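Local coordinates for protein TetR family transcriptional regulator (PDB 6SRN) that probably binds DNA as a TetR-family transcriptional regulator controlling antibiotic production, and holds a furan-carboxylic acid hormone in its ligand pocket, at residues 75-80 with 138-143; 32-37 with 68-73. One frame throughout, in Å; residues are numbered along the deposited sequence.

Contact 1: residues 75-80 with 138-143; sequences SLAIAV and AELPLP. With LUB (4-(Hydroxymethyl)-2-propylfuran-3-carboxylic acid), chain B.
Leu-140 reaches from an extended loop and lays one branch, CD2, against the side of helix 73-86. That methyl lies 3.9 Å from Ile-78 CG1 and 4.2 Å from Ala-77 CB, and it also closes on the helix backbone at Ile-78 N. Ile-78 crosses Leu-140 obliquely and runs on to Glu-139: its terminal CD1 sits 3.5 Å from Glu-139 O, a van der Waals contact with the carbonyl. With CG1 beside its own backbone N (chi1 -68°) and the chain then extended, Ile-78 brings both CG1 and CD1 to the loop. The carbonyl is presented by an inverse gamma turn centred on Glu-139, whose closing bond from Leu-140 N to Ala-138 O is weak. Further along, Gln-130 of helix 121-131 donates through NE2 to Pro-141 O and also packs against Leu-140. Past Leu-142 the loop enters the ligand pocket, where Pro-143 CB lies 3.6 Å from O10 of the bound furan acid; Leu-191 of the second subunit packs on Pro-143 as well. This places the contact at the junction of a TetR-type regulator, where the helix leading out of the DNA-binding domain meets a loop lining the hormone pocket.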
ATOM      1  N   SER A  75      16.857  -7.516  15.724  1.00  9.56           N
ATOM      2  CA  SER A  75      17.803  -8.004  14.720  1.00 10.63           C
ATOM      3  C   SER A  75      17.179  -9.163  13.947  1.00  9.83           C
ATOM      4  O   SER A  75      17.455  -9.354  12.781  1.00  8.68           O
ATOM      5  CB  SER A  75      19.134  -8.379  15.396  1.00 12.36           C
ATOM      6  OG  SER A  75      18.970  -9.502  16.194  1.00 14.38           O
ATOM      7  N   LEU A  76      16.309  -9.934  14.567  1.00  9.38           N
ATOM      8  CA  LEU A  76      15.616 -11.010  13.865  1.00  9.76           C
ATOM      9  C   LEU A  76      14.644 -10.449  12.825  1.00  9.01           C
ATOM     10  O   LEU A  76      14.651 -10.862  11.678  1.00  8.35           O
ATOM     11  CB  LEU A  76      14.914 -11.890  14.926  1.00 10.86           C
ATOM     12  CG  LEU A  76      14.171 -13.126  14.443  1.00 11.94           C
ATOM     13  CD1 LEU A  76      15.042 -14.134  13.709  1.00 12.77           C
ATOM     14  CD2 LEU A  76      13.483 -13.791  15.638  1.00 12.24           C
ATOM     15  N   ALA A  77      13.888  -9.426  13.231  1.00  8.25           N
ATOM     16  CA  ALA A  77      13.011  -8.737  12.309  1.00  8.50           C
ATOM     17  C   ALA A  77      13.780  -8.097  11.124  1.00  8.33           C
ATOM     18  O   ALA A  77      13.375  -8.185   9.978  1.00  7.63           O
ATOM     19  CB  ALA A  77      12.138  -7.731  13.042  1.00  8.58           C
ATOM     20  N   ILE A  78      14.888  -7.425  11.435  1.00  7.91           N
ATOM     21  CA  ILE A  78      15.725  -6.881  10.380  1.00  7.23           C
ATOM     22  C   ILE A  78      16.154  -7.983   9.416  1.00  7.17           C
ATOM     23  O   ILE A  78      16.104  -7.797   8.208  1.00  7.21           O
ATOM     24  CB  ILE A  78      16.963  -6.163  10.968  1.00  7.22           C
ATOM     25  CG1 ILE A  78      16.503  -4.903  11.705  1.00  7.23           C
ATOM     26  CG2 ILE A  78      17.959  -5.851   9.870  1.00  7.82           C
ATOM     27  CD1 ILE A  78      17.596  -4.273  12.522  1.00  7.18           C
ATOM     28  N   ALA A  79      16.632  -9.125   9.932  1.00  7.36           N
ATOM     29  CA  ALA A  79      17.122 -10.166   9.032  1.00  7.88           C
ATOM     30  C   ALA A  79      16.016 -10.700   8.095  1.00  7.78           C
ATOM     31  O   ALA A  79      16.274 -10.996   6.960  1.00  8.00           O
ATOM     32  CB  ALA A  79      17.734 -11.298   9.825  1.00  8.03           C
ATOM     33  N   VAL A  80      14.809 -10.850   8.621  1.00  8.10           N
ATOM     34  CA  VAL A  80      13.673 -11.293   7.825  1.00  8.19           C
ATOM     35  C   VAL A  80      13.396 -10.289   6.711  1.00  8.06           C
ATOM     36  O   VAL A  80      13.292 -10.650   5.549  1.00  7.70           O
ATOM     37  CB  VAL A  80      12.413 -11.480   8.706  1.00  8.83           C
ATOM     38  CG1 VAL A  80      11.160 -11.677   7.843  1.00  8.67           C
ATOM     39  CG2 VAL A  80      12.618 -12.673   9.629  1.00  9.52           C
ATOM     40  N   ALA A 138      12.557  -0.657  15.529  1.00 20.34           N
ATOM     41  CA  ALA A 138      13.754  -1.356  14.982  1.00 19.21           C
ATOM     42  C   ALA A 138      14.202  -0.624  13.709  1.00 15.30           C
ATOM     43  O   ALA A 138      13.361  -0.116  13.005  1.00 17.20           O
ATOM     44  CB  ALA A 138      13.435  -2.817  14.674  1.00 20.43           C
ATOM     45  N   GLU A 139      15.500  -0.573  13.396  1.00 16.50           N
ATOM     46  CA  GLU A 139      15.916   0.113  12.176  1.00 17.24           C
ATOM     47  C   GLU A 139      15.733  -0.860  10.966  1.00 13.59           C
ATOM     48  O   GLU A 139      16.672  -1.507  10.589  1.00 10.28           O
ATOM     49  CB  GLU A 139      17.328   0.710  12.228  1.00 22.07           C
ATOM     50  CG  GLU A 139      17.288   2.247  11.957  1.00 24.56           C
ATOM     51  CD  GLU A 139      18.583   2.892  11.471  1.00 23.17           C
ATOM     52  OE1 GLU A 139      19.637   2.278  11.607  1.00 26.80           O
ATOM     53  OE2 GLU A 139      18.486   4.021  10.909  1.00 25.19           O
ATOM     54  N   LEU A 140      14.530  -0.988  10.391  1.00 12.90           N
ATOM     55  CA  LEU A 140      14.347  -1.866   9.246  1.00 11.47           C
ATOM     56  C   LEU A 140      14.804  -1.152   7.991  1.00 11.38           C
ATOM     57  O   LEU A 140      14.819   0.094   7.954  1.00 12.66           O
ATOM     58  CB  LEU A 140      12.864  -2.270   9.105  1.00 11.35           C
ATOM     59  CG  LEU A 140      12.141  -2.927  10.256  1.00 12.11           C
ATOM     60  CD1 LEU A 140      10.692  -3.161   9.845  1.00 12.87           C
ATOM     61  CD2 LEU A 140      12.748  -4.248  10.717  1.00 11.15           C
ATOM     62  N   PRO A 141      15.209  -1.894   6.961  1.00 10.79           N
ATOM     63  CA  PRO A 141      15.578  -1.290   5.657  1.00 11.10           C
ATOM     64  C   PRO A 141      14.431  -0.395   5.122  1.00 10.62           C
ATOM     65  O   PRO A 141      13.246  -0.682   5.301  1.00 10.72           O
ATOM     66  CB  PRO A 141      15.867  -2.481   4.766  1.00 12.83           C
ATOM     67  CG  PRO A 141      15.994  -3.691   5.646  1.00 13.16           C
ATOM     68  CD  PRO A 141      15.220  -3.370   6.903  1.00 11.30           C
ATOM     69  N   LEU A 142      14.797   0.660   4.407  1.00 10.83           N
ATOM     70  CA  LEU A 142      13.771   1.458   3.739  1.00 10.41           C
ATOM     71  C   LEU A 142      12.995   0.558   2.778  1.00  9.14           C
ATOM     72  O   LEU A 142      13.620  -0.192   1.995  1.00  9.24           O
ATOM     73  CB  LEU A 142      14.400   2.606   2.942  1.00 11.34           C
ATOM     74  CG  LEU A 142      14.804   3.861   3.737  1.00 11.58           C
ATOM     75  CD1 LEU A 142      15.575   4.774   2.807  1.00 12.09           C
ATOM     76  CD2 LEU A 142      13.663   4.635   4.365  1.00 11.90           C
ATOM     77  N   PRO A 143      11.659   0.663   2.814  1.00  8.66           N
ATOM     78  CA  PRO A 143      10.881  -0.041   1.776  1.00  7.67           C
ATOM     79  C   PRO A 143      11.011   0.560   0.379  1.00  7.49           C
ATOM     80  O   PRO A 143      11.473   1.718   0.205  1.00  7.63           O
ATOM     81  CB  PRO A 143       9.462   0.077   2.295  1.00  8.15           C
ATOM     82  CG  PRO A 143       9.463   1.417   2.992  1.00  8.74           C
ATOM     83  CD  PRO A 143      10.774   1.452   3.691  1.00  8.57           C
TER
HETATM   84  C2  LUB B 301       6.851  -4.495  -2.247  1.00 12.61           C
HETATM   85  C4  LUB B 301       6.834  -4.469  -0.009  1.00 12.42           C
HETATM   86  C5  LUB B 301       5.764  -5.161  -0.412  1.00 12.05           C
HETATM   87  C6  LUB B 301       6.970  -4.151  -3.675  1.00 12.74           C
HETATM   88  O11 LUB B 301       9.344  -3.011  -2.243  1.00 13.84           O
HETATM   89  C9  LUB B 301       8.745  -3.185  -1.151  1.00 12.38           C
HETATM   90  O10 LUB B 301       9.167  -2.658  -0.059  1.00 14.02           O
HETATM   91  C3  LUB B 301       7.517  -3.953  -1.093  1.00 13.01           C
HETATM   92  C12 LUB B 301       7.216  -4.435   1.463  1.00 13.42           C
HETATM   93  O13 LUB B 301       7.408  -3.058   1.865  1.00 15.11           O
HETATM   94  O1  LUB B 301       5.663  -5.091  -1.812  1.00 11.63           O
HETATM   95  C7  LUB B 301       7.457  -5.406  -4.412  1.00 13.67           C
HETATM   96  C8  LUB B 301       7.676  -5.158  -5.884  1.00 14.37           C

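Contact 2: residues 32-37 with 68-73; sequences AQILEA and FHFPSK
An apolar contact inside the N-terminal DNA-binding domain joins helix 31-49 to the 68-70 region, where helix 63-69 gives way to a turn: Ile-34 and Leu-35 pack on the rings of His-69 and Phe-70. Ile-34 uses two branches for two rings. Its CD1 makes a CH-pi contact over one face of His-69, 3.8 Å from the ring centroid and 28° off the normal, displaced toward the rim so that the nearest ring atom is CD2. Phe-68 CD2 lies over the opposite face of the imidazole, which is therefore held between its sequence neighbour and the first helix. The other branch, CG2, stands anti to the backbone N (chi1, measured to CG1, is -60°) and comes to 3.5 Å from Phe-70 CE2. Helix 63-69 is the second helix of the predicted helix-turn-helix, the one that normally reads the major groove in TetR-family proteins, and the contact joins the residues at its close to the first helix of the three-helix domain. The Leu-35 side chain crosses that of Phe-70 at about a right angle and meets the ring obliquely, with CD2 3.7 Å from CZ. Phe-70 is buried, and helix 73-86 adds Leu-76 and Ala-79 to the surroundings of its ring. A polar bond joins the same two regions, Arg-31 NH1 donating to His-69 O, and Ser-72 serves as N-cap of helix 73-86.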
ATOM      1  N   ALA A  32      18.965 -20.039   8.209  1.00 13.26           N
ATOM      2  CA  ALA A  32      17.818 -20.073   7.328  1.00 12.90           C
ATOM      3  C   ALA A  32      16.609 -20.742   7.991  1.00 11.99           C
ATOM      4  O   ALA A  32      15.502 -20.278   7.821  1.00 11.37           O
ATOM      5  CB  ALA A  32      18.166 -20.760   6.035  1.00 14.08           C
ATOM      6  N   GLN A  33      16.828 -21.832   8.728  1.00 11.16           N
ATOM      7  CA  GLN A  33      15.733 -22.506   9.448  1.00 11.12           C
ATOM      8  C   GLN A  33      15.144 -21.627  10.534  1.00 10.39           C
ATOM      9  O   GLN A  33      13.920 -21.558  10.676  1.00 10.02           O
ATOM     10  CB  GLN A  33      16.221 -23.830  10.049  1.00 12.33           C
ATOM     11  CG  GLN A  33      16.484 -24.884   8.998  1.00 12.70           C
ATOM     12  CD  GLN A  33      17.030 -26.188   9.551  1.00 13.82           C
ATOM     13  OE1 GLN A  33      18.069 -26.216  10.192  1.00 13.80           O
ATOM     14  NE2 GLN A  33      16.345 -27.285   9.252  1.00 15.45           N
ATOM     15  N   ILE A  34      16.015 -20.948  11.258  1.00 10.42           N
ATOM     16  CA  ILE A  34      15.539 -20.005  12.289  1.00 11.23           C
ATOM     17  C   ILE A  34      14.752 -18.879  11.618  1.00 10.91           C
ATOM     18  O   ILE A  34      13.698 -18.502  12.105  1.00 10.50           O
ATOM     19  CB  ILE A  34      16.709 -19.451  13.135  1.00 12.82           C
ATOM     20  CG1 ILE A  34      17.441 -20.594  13.853  1.00 14.72           C
ATOM     21  CG2 ILE A  34      16.221 -18.405  14.129  1.00 14.42           C
ATOM     22  CD1 ILE A  34      18.814 -20.228  14.393  1.00 15.31           C
ATOM     23  N   LEU A  35      15.279 -18.345  10.527  1.00 11.12           N
ATOM     24  CA  LEU A  35      14.618 -17.272   9.809  1.00 12.43           C
ATOM     25  C   LEU A  35      13.259 -17.716   9.274  1.00 11.56           C
ATOM     26  O   LEU A  35      12.330 -16.932   9.301  1.00 11.04           O
ATOM     27  CB  LEU A  35      15.479 -16.783   8.638  1.00 14.83           C
ATOM     28  CG  LEU A  35      16.548 -15.708   8.838  1.00 18.48           C
ATOM     29  CD1 LEU A  35      17.095 -15.285   7.477  1.00 20.37           C
ATOM     30  CD2 LEU A  35      15.981 -14.480   9.539  1.00 18.21           C
ATOM     31  N   GLU A  36      13.126 -18.963   8.815  1.00 10.82           N
ATOM     32  CA  GLU A  36      11.844 -19.450   8.322  1.00 11.77           C
ATOM     33  C   GLU A  36      10.807 -19.532   9.443  1.00 10.25           C
ATOM     34  O   GLU A  36       9.666 -19.089   9.278  1.00  9.31           O
ATOM     35  CB  GLU A  36      12.040 -20.797   7.646  1.00 13.30           C
ATOM     36  CG  GLU A  36      10.892 -21.248   6.778  1.00 16.24           C
ATOM     37  CD  GLU A  36      10.705 -20.412   5.483  1.00 17.75           C
ATOM     38  OE1 GLU A  36      11.672 -19.814   4.877  1.00 19.05           O
ATOM     39  OE2 GLU A  36       9.559 -20.402   4.988  1.00 26.14           O
ATOM     40  N   ALA A  37      11.222 -20.066  10.590  1.00  9.43           N
ATOM     41  CA  ALA A  37      10.344 -20.110  11.756  1.00  9.41           C
ATOM     42  C   ALA A  37       9.941 -18.733  12.237  1.00  8.92           C
ATOM     43  O   ALA A  37       8.767 -18.504  12.529  1.00  9.12           O
ATOM     44  CB  ALA A  37      10.997 -20.892  12.891  1.00  9.34           C
ATOM     45  N   PHE A  68      22.427 -16.381  19.741  1.00 12.71           N
ATOM     46  CA  PHE A  68      23.736 -16.440  19.090  1.00 13.98           C
ATOM     47  C   PHE A  68      23.637 -15.971  17.637  1.00 14.02           C
ATOM     48  O   PHE A  68      24.459 -15.199  17.178  1.00 16.38           O
ATOM     49  CB  PHE A  68      24.332 -17.820  19.125  1.00 14.24           C
ATOM     50  CG  PHE A  68      25.593 -17.958  18.315  1.00 14.58           C
ATOM     51  CD1 PHE A  68      26.764 -17.313  18.712  1.00 15.17           C
ATOM     52  CD2 PHE A  68      25.626 -18.760  17.179  1.00 15.90           C
ATOM     53  CE1 PHE A  68      27.943 -17.474  17.996  1.00 16.80           C
ATOM     54  CE2 PHE A  68      26.793 -18.915  16.454  1.00 16.61           C
ATOM     55  CZ  PHE A  68      27.963 -18.275  16.864  1.00 17.37           C
ATOM     56  N   HIS A  69      22.613 -16.426  16.935  1.00 12.99           N
ATOM     57  CA  HIS A  69      22.406 -16.010  15.543  1.00 13.55           C
ATOM     58  C   HIS A  69      21.808 -14.616  15.413  1.00 13.92           C
ATOM     59  O   HIS A  69      22.220 -13.838  14.524  1.00 13.50           O
ATOM     60  CB  HIS A  69      21.484 -16.997  14.888  1.00 13.83           C
ATOM     61  CG  HIS A  69      22.024 -18.392  14.804  1.00 14.65           C
ATOM     62  ND1 HIS A  69      22.802 -18.812  13.745  1.00 16.72           N
ATOM     63  CD2 HIS A  69      21.867 -19.477  15.607  1.00 15.03           C
ATOM     64  CE1 HIS A  69      23.121 -20.085  13.917  1.00 17.09           C
ATOM     65  NE2 HIS A  69      22.553 -20.520  15.023  1.00 16.38           N
ATOM     66  N   PHE A  70      20.845 -14.300  16.291  1.00 12.76           N
ATOM     67  CA  PHE A  70      20.112 -13.019  16.253  1.00 13.17           C
ATOM     68  C   PHE A  70      19.967 -12.510  17.665  1.00 12.78           C
ATOM     69  O   PHE A  70      19.121 -12.984  18.422  1.00 12.04           O
ATOM     70  CB  PHE A  70      18.690 -13.209  15.645  1.00 13.19           C
ATOM     71  CG  PHE A  70      18.683 -13.905  14.330  1.00 13.77           C
ATOM     72  CD1 PHE A  70      18.953 -13.195  13.173  1.00 15.63           C
ATOM     73  CD2 PHE A  70      18.404 -15.261  14.258  1.00 13.94           C
ATOM     74  CE1 PHE A  70      18.944 -13.827  11.951  1.00 15.77           C
ATOM     75  CE2 PHE A  70      18.423 -15.904  13.028  1.00 14.49           C
ATOM     76  CZ  PHE A  70      18.711 -15.183  11.886  1.00 15.47           C
ATOM     77  N   PRO A  71      20.790 -11.519  18.044  1.00 12.12           N
ATOM     78  CA  PRO A  71      20.850 -11.148  19.465  1.00 12.78           C
ATOM     79  C   PRO A  71      19.611 -10.496  20.070  1.00 10.83           C
ATOM     80  O   PRO A  71      19.542 -10.355  21.283  1.00 11.20           O
ATOM     81  CB  PRO A  71      22.058 -10.188  19.538  1.00 13.56           C
ATOM     82  CG  PRO A  71      22.368  -9.803  18.160  1.00 13.71           C
ATOM     83  CD  PRO A  71      21.847 -10.868  17.236  1.00 12.79           C
ATOM     84  N   SER A  72      18.647 -10.087  19.272  1.00 10.01           N
ATOM     85  CA  SER A  72      17.418  -9.538  19.770  1.00 10.12           C
ATOM     86  C   SER A  72      16.307  -9.787  18.785  1.00  9.69           C
ATOM     87  O   SER A  72      16.526 -10.084  17.616  1.00 10.22           O
ATOM     88  CB  SER A  72      17.572  -8.035  19.947  1.00 10.62           C
ATOM     89  OG  SER A  72      17.860  -7.472  18.646  1.00 12.48           O
ATOM     90  N   LYS A  73      15.091  -9.590  19.257  1.00 10.09           N
ATOM     91  CA  LYS A  73      13.931  -9.633  18.383  1.00 10.12           C
ATOM     92  C   LYS A  73      14.031  -8.620  17.246  1.00  9.47           C
ATOM     93  O   LYS A  73      13.660  -8.892  16.115  1.00  9.42           O
ATOM     94  CB  LYS A  73      12.701  -9.403  19.222  1.00 11.59           C
ATOM     95  CG  LYS A  73      11.412  -9.597  18.528  1.00 12.37           C
ATOM     96  CD  LYS A  73      10.350  -9.243  19.560  1.00 13.65           C
ATOM     97  CE  LYS A  73       9.038  -9.056  18.943  1.00 14.38           C
ATOM     98  NZ  LYS A  73       8.032  -8.791  20.004  1.00 12.93           N
TER

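In the fold
Helix 73-86 ties the two contacts together, their centres about 12 Å apart on the same side of the chain's centre. Contact 2 closes first along the sequence and stays within the DNA-binding domain, with Ile-34 and Phe-70 buried. Contact 1 lies nearer the chain's centre, about 13 Å from it between centres against about 19 Å for contact 2; it joins that domain to the ligand-binding one and is more mixed in burial, with Glu-139 exposed. Both are apolar, but contact 2 packs aliphatic branches on aromatic rings, whereas contact 1 sets aliphatic carbons against one another and against a backbone carbonyl. They touch where Ala-79 CB, pointing away from the loop, lies 3.5 Å from Phe-70 CE1.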